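Side-chain contacts in tudor domain-containing protein 1 (Homo sapiens, PDB 5M9N), which probably helps silence transposable elements in the male germline through the piRNA pathway, reading methylated arginines of Piwi proteins with its Tudor domains: residues G58-L61 and A62-Q65; Y82-I85 and G86-C89; T30-V33 and G34-F37; Y107-E110 and E111-L114. All coordinates share one frame; numbering follows the deposited sequence.

Interaction 1: residues G58-L61 and A62-Q65; sequences GRKL and AELQ
Four consecutive i to i+4 backbone bonds join Gly58-Leu61 to Ala62-Gln65, the straightest running from Gln65 N to Leu61 O at 2.9 Å with an N-H...O angle of 174°. The shortest of the four is that from Glu63 N to Arg59 O, at 2.8 Å. Among the side chains, Lys60 and Glu63 run side by side and point the same way. Lys60 CG is anti to the backbone N (chi1 -152°), and bends at chi2 and chi4 fold the chain until NZ stands 3.7 Å from Glu63 OE1. That separation makes a long salt bridge at an exposed surface, probably a modest electrostatic attraction. Glu63 CB lies beside the carbonyl oxygens of Arg59 and Lys60, where helix geometry brings it. The apolar pair is Leu61 and Leu64, about one turn apart and both buried, where Leu61 CD1 meets Leu64 CD2 at 4.0 Å. Their side chains cross at a slant, and the touch is between one methyl of each. Beyond this pair, Leu61 packs on Tyr120, and Leu64 on Arg101 and Leu141. The exposed Lys60-Glu63 pair and the buried Leu61-Leu64 pair lie on adjacent stripes, as in an amphipathic alpha-helix, here the first turns of 58-73, which in an extended Tudor domain links the staphylococcal nuclease-like part to the Tudor barrel.

Interaction 2: residues Y82-I85 and G86-C89; sequences YPAI and GDIC
Ala84 and Asp87 grip each other through two hydrogen bonds: one closes the type II beta turn Ala84-Asp87, the other braces it from the side chain. The closing backbone bond runs from Asp87 N to Ala84 O at 3.0 Å, with an N-H...O angle of 157°. The second bond goes the other way: Ala84 N donates to Asp87 OD2, also at 3.0 Å. Its donor approaches from above the carboxylate plane, 74° out of it, which makes it a bond to the face of the group. The torsion explains the reach, since Asp87 CG lies anti to its own carbonyl carbon and beside the backbone N (chi1 -81°), and this swings the carboxylate back over the start of the turn. At the third position Gly86 has a positive phi, the conformation expected there in a type II turn and one that glycine adopts easily.

Van der Waals contacts fill in around the carboxylate. The Ala84 methyl and a Pro83 ring carbon lie against it, Ala84 CB 3.8 Å from Asp87 OD1 and Pro83 CB 3.9 Å from Asp87 OD2. Pro83 also packs on Val104 of the neighbouring strand 99-109.

Electrostatics complete the account, because Asp87 OD1 also forms a salt bridge with Lys21. OD1 thus has the lysine ammonium and OD2 the Ala84 N-H among its partners, an environment that would probably favour the ionised acid and restrict its rotation while it fastens the turn leading into strand 88-92.

Interaction 3: residues T30-V33 and G34-F37; sequences TLNV and GDEF
Asp35 OD2 receives the backbone N-H of Asn32 at 2.9 Å, with an N-H...O angle of 148°, and so ties the side chain at the end of a type II beta turn to the residue that begins it. The carboxylate takes this N-H on its face, 72° out of plane. Chi1 of Asp35 (-71°) sets CG beside its own backbone N and folds the acid back across the turn. The turn itself is closed by the backbone bond in the other direction, in which Asp35 N donates to Asn32 O over 2.9 Å.

Carbon-oxygen contacts surround the bonded pair. Asn32 CB rests 3.5 Å from Asp35 OD1, and Leu31 CA lies 3.7 Å from Asp35 OD2. The amide of Asn32 and the carboxylate of Asp35 are turned 77° against each other, so the two flat groups do not stack.

The apolar contact is made by Leu31 and Phe37, which meet at about a right angle. Leu31 CD2 touches Phe37 CE2 at 3.9 Å, approaching the ring obliquely.

The turn opens strand 36-44, where Gly34, Asp35 and Phe37 form backbone bonds to the antiparallel strand 177-184; Leu31 and Phe37 both pack on Ile146 of strand 146-150 and on Gln54 of strand 49-54.

Interaction 4: residues Y107-E110 and E111-L114; sequences YASE and ESVL
Tyr107 reaches across to Val113 and Ser112, and its side chain can be followed outward from the backbone. Its CB starts 3.9 Å from Ser112 O. With chi1 at -86°, CG stands beside the backbone N, and the ring then lies against Val113. CD2 meets Ser112 O at 3.7 Å, an oblique approach. Further out, CE2 makes the closest ring contact, 3.6 Å to Val113 CG2. That methyl sits almost over the ring centre, 3.7 Å from the centroid and 13° off the normal, a CH-pi contact to the face. At the tip, OH hydrogen-bonds to Pro83 O, so the ring is held by its face and by its hydroxyl.

Tyr107 and Val113 form an antiparallel non-hydrogen-bonded pair in the beta hairpin of strands 99-109 and 112-117, two neighbours in the five-stranded Tudor barrel. The chain turns a corner at Ala108, whose N donates to Ser112 O at 2.9 Å; the same oxygen takes a second, weak bond from Ser109 N.

Ser109 and Ser112 carry the polar side of the hairpin end. Their hydroxyls stand 2.5 Å apart, OG to OG, in a hydrogen bond in which either could be the donor; the distance is unusually short, and its exact length is doubtful. Both are placed by a first torsion near +60°, which sets each OG between its backbone N and carbonyl carbon. Ser109 OG accepts in addition from Glu111 N at 3.3 Å, tying the hydroxyl to the turn. Beside the serine pair, Ala108 CB lies 3.4 Å from Ser112 OG.

In the fold
Interactions 2 and 3 use the same chemistry, an aspartate-braced type II turn at the start of a strand, but in different sheets, their centres about 30 Å apart: interaction 2 opens strand 88-92 of the Tudor barrel, interaction 3 opens strand 36-44 of the mixed sheet. Interaction 4 shares the barrel with interaction 2, and the two touch through Pro83 with Tyr107 and Ile85 with Tyr107. Interactions 2, 3 and 4 are surface contacts fixed largely by hydrogen bonds, with an aromatic-aliphatic pair added in interactions 3 and 4. Interaction 1, partly buried, lies in helix 58-73, which follows strands 36-44 and 49-54 and precedes the barrel strands, and adds leucine packing to regular helical bonds.

Interaction 1: residues G58-L61 and A62-Q65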
loop_
_atom_site.group_PDB
_atom_site.type_symbol
_atom_site.label_atom_id
_atom_site.label_comp_id
_atom_site.label_asym_id
_atom_site.label_seq_id
_atom_site.Cartn_x
_atom_site.Cartn_y
_atom_site.Cartn_z
ATOM N N GLY A 58 3.471 -10.952 -6.824
ATOM C CA GLY A 58 4.255 -10.422 -7.933
ATOM C C GLY A 58 3.620 -10.657 -9.299
ATOM O O GLY A 58 3.540 -9.732 -10.140
ATOM N N ARG A 59 3.136 -11.883 -9.505
ATOM C CA ARG A 59 2.640 -12.307 -10.821
ATOM C C ARG A 59 1.238 -11.758 -11.031
ATOM O O ARG A 59 0.958 -11.118 -12.043
ATOM C CB ARG A 59 2.608 -13.835 -10.919
ATOM C CG ARG A 59 3.971 -14.520 -10.716
ATOM C CD ARG A 59 3.868 -15.874 -10.000
ATOM N NE ARG A 59 3.420 -16.961 -10.884
ATOM C CZ ARG A 59 4.204 -17.848 -11.512
ATOM N NH1 ARG A 59 5.533 -17.826 -11.387
ATOM N NH2 ARG A 59 3.642 -18.773 -12.297
ATOM N N LYS A 60 0.369 -12.042 -10.061
ATOM C CA LYS A 60 -1.032 -11.585 -10.033
ATOM C C LYS A 60 -1.149 -10.053 -10.250
ATOM O O LYS A 60 -2.071 -9.560 -10.910
ATOM C CB LYS A 60 -1.643 -11.976 -8.689
ATOM C CG LYS A 60 -3.137 -12.204 -8.731
ATOM C CD LYS A 60 -3.496 -13.648 -9.058
ATOM C CE LYS A 60 -4.912 -13.804 -9.598
ATOM N NZ LYS A 60 -4.940 -13.529 -11.058
ATOM N N LEU A 61 -0.160 -9.323 -9.753
ATOM C CA LEU A 61 -0.090 -7.879 -9.852
ATOM C C LEU A 61 0.497 -7.394 -11.161
ATOM O O LEU A 61 0.015 -6.398 -11.698
ATOM C CB LEU A 61 0.699 -7.331 -8.655
ATOM C CG LEU A 61 0.501 -5.949 -8.051
ATOM C CD1 LEU A 61 -0.976 -5.681 -7.822
ATOM C CD2 LEU A 61 1.302 -5.922 -6.763
ATOM N N ALA A 62 1.507 -8.106 -11.702
ATOM C CA ALA A 62 2.030 -7.783 -13.012
ATOM C C ALA A 62 0.944 -8.026 -14.026
ATOM O O ALA A 62 0.869 -7.335 -15.007
ATOM C CB ALA A 62 3.265 -8.628 -13.351
ATOM N N GLU A 63 0.117 -9.023 -13.763
ATOM C CA GLU A 63 -1.046 -9.351 -14.590
ATOM C C GLU A 63 -2.098 -8.219 -14.570
ATOM O O GLU A 63 -2.624 -7.807 -15.612
ATOM C CB GLU A 63 -1.643 -10.675 -14.099
ATOM C CG GLU A 63 -3.123 -10.905 -14.377
ATOM C CD GLU A 63 -3.507 -12.376 -14.440
ATOM O OE1 GLU A 63 -2.714 -13.268 -14.004
ATOM O OE2 GLU A 63 -4.624 -12.639 -14.959
ATOM N N LEU A 64 -2.366 -7.717 -13.376
ATOM C CA LEU A 64 -3.309 -6.584 -13.211
ATOM C C LEU A 64 -2.829 -5.391 -13.984
ATOM O O LEU A 64 -3.568 -4.778 -14.733
ATOM C CB LEU A 64 -3.436 -6.238 -11.736
ATOM C CG LEU A 64 -4.294 -5.037 -11.366
ATOM C CD1 LEU A 64 -5.710 -5.199 -11.887
ATOM C CD2 LEU A 64 -4.288 -4.891 -9.863
ATOM N N GLN A 65 -1.581 -5.043 -13.769
ATOM C CA GLN A 65 -0.933 -3.949 -14.462
ATOM C C GLN A 65 -0.970 -4.086 -15.980
ATOM O O GLN A 65 -1.139 -3.098 -16.670
ATOM C CB GLN A 65 0.517 -3.815 -13.995
ATOM C CG GLN A 65 0.655 -3.560 -12.476
ATOM C CD GLN A 65 0.063 -2.218 -12.094
ATOM O OE1 GLN A 65 0.488 -1.211 -12.653
ATOM N NE2 GLN A 65 -0.932 -2.196 -11.185
#

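Interaction 2: residues Y82-I85 and G86-C89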
loop_
_atom_site.group_PDB
_atom_site.type_symbol
_atom_site.label_atom_id
_atom_site.label_comp_id
_atom_site.label_asym_id
_atom_site.label_seq_id
_atom_site.Cartn_x
_atom_site.Cartn_y
_atom_site.Cartn_z
ATOM N N TYR A 82 -13.955 13.622 -13.346
ATOM C CA TYR A 82 -13.836 14.222 -12.070
ATOM C C TYR A 82 -14.369 13.201 -11.101
ATOM O O TYR A 82 -15.549 13.251 -10.721
ATOM C CB TYR A 82 -14.649 15.539 -11.981
ATOM C CG TYR A 82 -14.047 16.666 -12.767
ATOM C CD1 TYR A 82 -13.099 17.515 -12.201
ATOM C CD2 TYR A 82 -14.448 16.907 -14.080
ATOM C CE1 TYR A 82 -12.538 18.551 -12.948
ATOM C CE2 TYR A 82 -13.904 17.947 -14.833
ATOM C CZ TYR A 82 -12.947 18.761 -14.268
ATOM O OH TYR A 82 -12.422 19.788 -15.027
ATOM N N PRO A 83 -13.483 12.292 -10.627
ATOM C CA PRO A 83 -13.893 11.355 -9.590
ATOM C C PRO A 83 -14.202 12.028 -8.259
ATOM O O PRO A 83 -13.674 13.120 -7.977
ATOM C CB PRO A 83 -12.683 10.424 -9.488
ATOM C CG PRO A 83 -11.522 11.255 -9.896
ATOM C CD PRO A 83 -12.081 12.094 -11.020
ATOM N N ALA A 84 -15.042 11.378 -7.457
ATOM C CA ALA A 84 -15.387 11.846 -6.149
ATOM C C ALA A 84 -14.354 11.398 -5.180
ATOM O O ALA A 84 -13.624 10.403 -5.463
ATOM C CB ALA A 84 -16.767 11.335 -5.710
ATOM N N ILE A 85 -14.303 12.100 -4.027
ATOM C CA ILE A 85 -13.421 11.751 -2.925
ATOM C C ILE A 85 -13.785 10.359 -2.497
ATOM O O ILE A 85 -14.936 10.058 -2.344
ATOM C CB ILE A 85 -13.463 12.717 -1.712
ATOM C CG1 ILE A 85 -13.106 14.161 -2.125
ATOM C CG2 ILE A 85 -12.563 12.211 -0.575
ATOM C CD1 ILE A 85 -11.953 14.293 -3.085
ATOM N N GLY A 86 -12.786 9.503 -2.416
ATOM C CA GLY A 86 -12.986 8.106 -2.087
ATOM C C GLY A 86 -13.275 7.127 -3.205
ATOM O O GLY A 86 -13.477 5.965 -2.943
ATOM N N ASP A 87 -13.334 7.565 -4.447
ATOM C CA ASP A 87 -13.584 6.661 -5.526
ATOM C C ASP A 87 -12.259 5.911 -5.742
ATOM O O ASP A 87 -11.186 6.437 -5.442
ATOM C CB ASP A 87 -13.906 7.384 -6.833
ATOM C CG ASP A 87 -15.344 7.844 -6.910
ATOM O OD1 ASP A 87 -16.116 7.575 -5.977
ATOM O OD2 ASP A 87 -15.635 8.431 -7.958
ATOM N N ILE A 88 -12.371 4.701 -6.272
ATOM C CA ILE A 88 -11.197 4.037 -6.885
ATOM C C ILE A 88 -11.217 4.386 -8.357
ATOM O O ILE A 88 -12.278 4.436 -8.962
ATOM C CB ILE A 88 -11.243 2.523 -6.676
ATOM C CG1 ILE A 88 -11.307 2.191 -5.183
ATOM C CG2 ILE A 88 -9.974 1.860 -7.224
ATOM C CD1 ILE A 88 -10.077 2.600 -4.389
ATOM N N CYS A 89 -10.075 4.670 -8.931
ATOM C CA CYS A 89 -9.969 4.879 -10.379
ATOM C C CYS A 89 -8.607 4.336 -10.834
ATOM O O CYS A 89 -7.961 3.629 -10.060
ATOM C CB CYS A 89 -10.137 6.357 -10.698
ATOM S SG CYS A 89 -8.873 7.432 -10.051
#

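Interaction 3: residues T30-V33 and G34-F37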
loop_
_atom_site.group_PDB
_atom_site.type_symbol
_atom_site.label_atom_id
_atom_site.label_comp_id
_atom_site.label_asym_id
_atom_site.label_seq_id
_atom_site.Cartn_x
_atom_site.Cartn_y
_atom_site.Cartn_z
ATOM N N THR A 30 -8.103 -10.866 3.288
ATOM C CA THR A 30 -8.463 -11.476 4.551
ATOM C C THR A 30 -7.114 -11.762 5.174
ATOM O O THR A 30 -6.282 -12.497 4.585
ATOM C CB THR A 30 -9.252 -12.801 4.364
ATOM O OG1 THR A 30 -10.530 -12.534 3.774
ATOM C CG2 THR A 30 -9.459 -13.550 5.710
ATOM N N LEU A 31 -6.887 -11.124 6.315
ATOM C CA LEU A 31 -5.738 -11.360 7.150
ATOM C C LEU A 31 -6.308 -11.678 8.512
ATOM O O LEU A 31 -6.838 -10.802 9.190
ATOM C CB LEU A 31 -4.845 -10.135 7.197
ATOM C CG LEU A 31 -3.547 -10.323 6.423
ATOM C CD1 LEU A 31 -3.788 -10.671 4.971
ATOM C CD2 LEU A 31 -2.701 -9.071 6.577
ATOM N N ASN A 32 -6.309 -12.951 8.852
ATOM C CA ASN A 32 -6.766 -13.388 10.171
ATOM C C ASN A 32 -5.641 -13.222 11.190
ATOM O O ASN A 32 -4.442 -13.316 10.833
ATOM C CB ASN A 32 -7.239 -14.839 10.115
ATOM C CG ASN A 32 -8.431 -15.027 9.182
ATOM O OD1 ASN A 32 -8.434 -15.925 8.348
ATOM N ND2 ASN A 32 -9.429 -14.161 9.295
ATOM N N VAL A 33 -6.027 -12.985 12.450
ATOM C CA VAL A 33 -5.055 -12.935 13.530
ATOM C C VAL A 33 -4.324 -14.307 13.515
ATOM O O VAL A 33 -4.933 -15.343 13.286
ATOM C CB VAL A 33 -5.690 -12.679 14.943
ATOM C CG1 VAL A 33 -4.604 -12.709 16.012
ATOM C CG2 VAL A 33 -6.447 -11.346 15.005
ATOM N N GLY A 34 -3.025 -14.296 13.725
ATOM C CA GLY A 34 -2.244 -15.530 13.636
ATOM C C GLY A 34 -1.771 -15.889 12.236
ATOM O O GLY A 34 -0.882 -16.703 12.115
ATOM N N ASP A 35 -2.302 -15.272 11.173
ATOM C CA ASP A 35 -1.718 -15.488 9.847
ATOM C C ASP A 35 -0.292 -15.011 9.847
ATOM O O ASP A 35 0.018 -13.960 10.418
ATOM C CB ASP A 35 -2.458 -14.750 8.734
ATOM C CG ASP A 35 -3.817 -15.346 8.446
ATOM O OD1 ASP A 35 -4.246 -16.299 9.122
ATOM O OD2 ASP A 35 -4.484 -14.831 7.552
ATOM N N GLU A 36 0.570 -15.810 9.226
ATOM C CA GLU A 36 1.892 -15.379 8.877
ATOM C C GLU A 36 1.986 -15.443 7.358
ATOM O O GLU A 36 1.367 -16.315 6.709
ATOM C CB GLU A 36 2.959 -16.270 9.478
ATOM C CG GLU A 36 2.979 -16.342 10.970
ATOM C CD GLU A 36 4.138 -17.205 11.466
ATOM O OE1 GLU A 36 4.203 -18.389 11.082
ATOM O OE2 GLU A 36 4.972 -16.686 12.225
ATOM N N PHE A 37 2.722 -14.530 6.753
ATOM C CA PHE A 37 3.003 -14.683 5.318
ATOM C C PHE A 37 4.358 -14.115 5.047
ATOM O O PHE A 37 4.842 -13.255 5.815
ATOM C CB PHE A 37 1.933 -14.031 4.461
ATOM C CG PHE A 37 1.813 -12.557 4.676
ATOM C CD1 PHE A 37 2.615 -11.655 3.971
ATOM C CD2 PHE A 37 0.858 -12.056 5.566
ATOM C CE1 PHE A 37 2.459 -10.292 4.142
ATOM C CE2 PHE A 37 0.695 -10.688 5.736
ATOM C CZ PHE A 37 1.481 -9.805 5.021
#

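Interaction 4: residues Y107-E110 and E111-L114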
loop_
_atom_site.group_PDB
_atom_site.type_symbol
_atom_site.label_atom_id
_atom_site.label_comp_id
_atom_site.label_asym_id
_atom_site.label_seq_id
_atom_site.Cartn_x
_atom_site.Cartn_y
_atom_site.Cartn_z
ATOM N N TYR A 107 -8.883 16.647 -3.616
ATOM C CA TYR A 107 -8.450 17.466 -4.730
ATOM C C TYR A 107 -7.395 18.430 -4.215
ATOM O O TYR A 107 -7.593 19.102 -3.177
ATOM C CB TYR A 107 -9.640 18.212 -5.379
ATOM C CG TYR A 107 -10.332 17.389 -6.401
ATOM C CD1 TYR A 107 -11.050 16.290 -6.028
ATOM C CD2 TYR A 107 -10.274 17.719 -7.752
ATOM C CE1 TYR A 107 -11.665 15.464 -6.974
ATOM C CE2 TYR A 107 -10.902 16.941 -8.712
ATOM C CZ TYR A 107 -11.589 15.786 -8.312
ATOM O OH TYR A 107 -12.255 14.987 -9.259
ATOM N N ALA A 108 -6.278 18.530 -4.931
ATOM C CA ALA A 108 -5.236 19.537 -4.628
ATOM C C ALA A 108 -5.496 20.906 -5.284
ATOM O O ALA A 108 -5.017 21.919 -4.803
ATOM C CB ALA A 108 -3.885 19.056 -5.047
ATOM N N SER A 109 -6.160 20.897 -6.417
ATOM C CA SER A 109 -6.641 22.131 -7.057
ATOM C C SER A 109 -7.884 21.711 -7.831
ATOM O O SER A 109 -8.370 20.569 -7.733
ATOM C CB SER A 109 -5.547 22.670 -8.025
ATOM O OG SER A 109 -5.219 21.686 -9.045
ATOM N N GLU A 110 -8.340 22.583 -8.706
ATOM C CA GLU A 110 -9.452 22.242 -9.568
ATOM C C GLU A 110 -9.089 21.185 -10.562
ATOM O O GLU A 110 -9.984 20.516 -11.016
ATOM C CB GLU A 110 -9.973 23.471 -10.323
ATOM C CG GLU A 110 -10.433 24.587 -9.394
ATOM C CD GLU A 110 -11.805 24.356 -8.799
ATOM O OE1 GLU A 110 -12.341 23.241 -8.884
ATOM O OE2 GLU A 110 -12.409 25.341 -8.284
ATOM N N GLU A 111 -7.819 21.100 -10.954
ATOM C CA GLU A 111 -7.365 20.170 -11.983
ATOM C C GLU A 111 -6.340 19.078 -11.535
ATOM O O GLU A 111 -5.768 18.416 -12.374
ATOM C CB GLU A 111 -6.793 21.002 -13.147
ATOM C CG GLU A 111 -7.720 22.185 -13.599
ATOM C CD GLU A 111 -9.096 21.743 -14.161
ATOM O OE1 GLU A 111 -9.269 20.536 -14.499
ATOM O OE2 GLU A 111 -10.030 22.610 -14.292
ATOM N N SER A 112 -6.194 18.838 -10.234
ATOM C CA SER A 112 -5.166 17.938 -9.714
ATOM C C SER A 112 -5.690 17.250 -8.459
ATOM O O SER A 112 -6.533 17.803 -7.761
ATOM C CB SER A 112 -3.836 18.680 -9.477
ATOM O OG SER A 112 -3.932 19.622 -8.435
ATOM N N VAL A 113 -5.282 15.997 -8.241
ATOM C CA VAL A 113 -5.833 15.193 -7.145
ATOM C C VAL A 113 -4.725 14.477 -6.377
ATOM O O VAL A 113 -3.804 13.966 -7.012
ATOM C CB VAL A 113 -6.809 14.180 -7.725
ATOM C CG1 VAL A 113 -7.436 13.285 -6.683
ATOM C CG2 VAL A 113 -7.926 14.855 -8.456
ATOM N N LEU A 114 -4.850 14.390 -5.053
ATOM C CA LEU A 114 -3.971 13.555 -4.214
ATOM C C LEU A 114 -4.505 12.134 -4.315
ATOM O O LEU A 114 -5.685 11.929 -4.077
ATOM C CB LEU A 114 -3.988 14.052 -2.797
ATOM C CG LEU A 114 -3.187 13.231 -1.812
ATOM C CD1 LEU A 114 -1.710 13.306 -2.134
ATOM C CD2 LEU A 114 -3.468 13.718 -0.410
#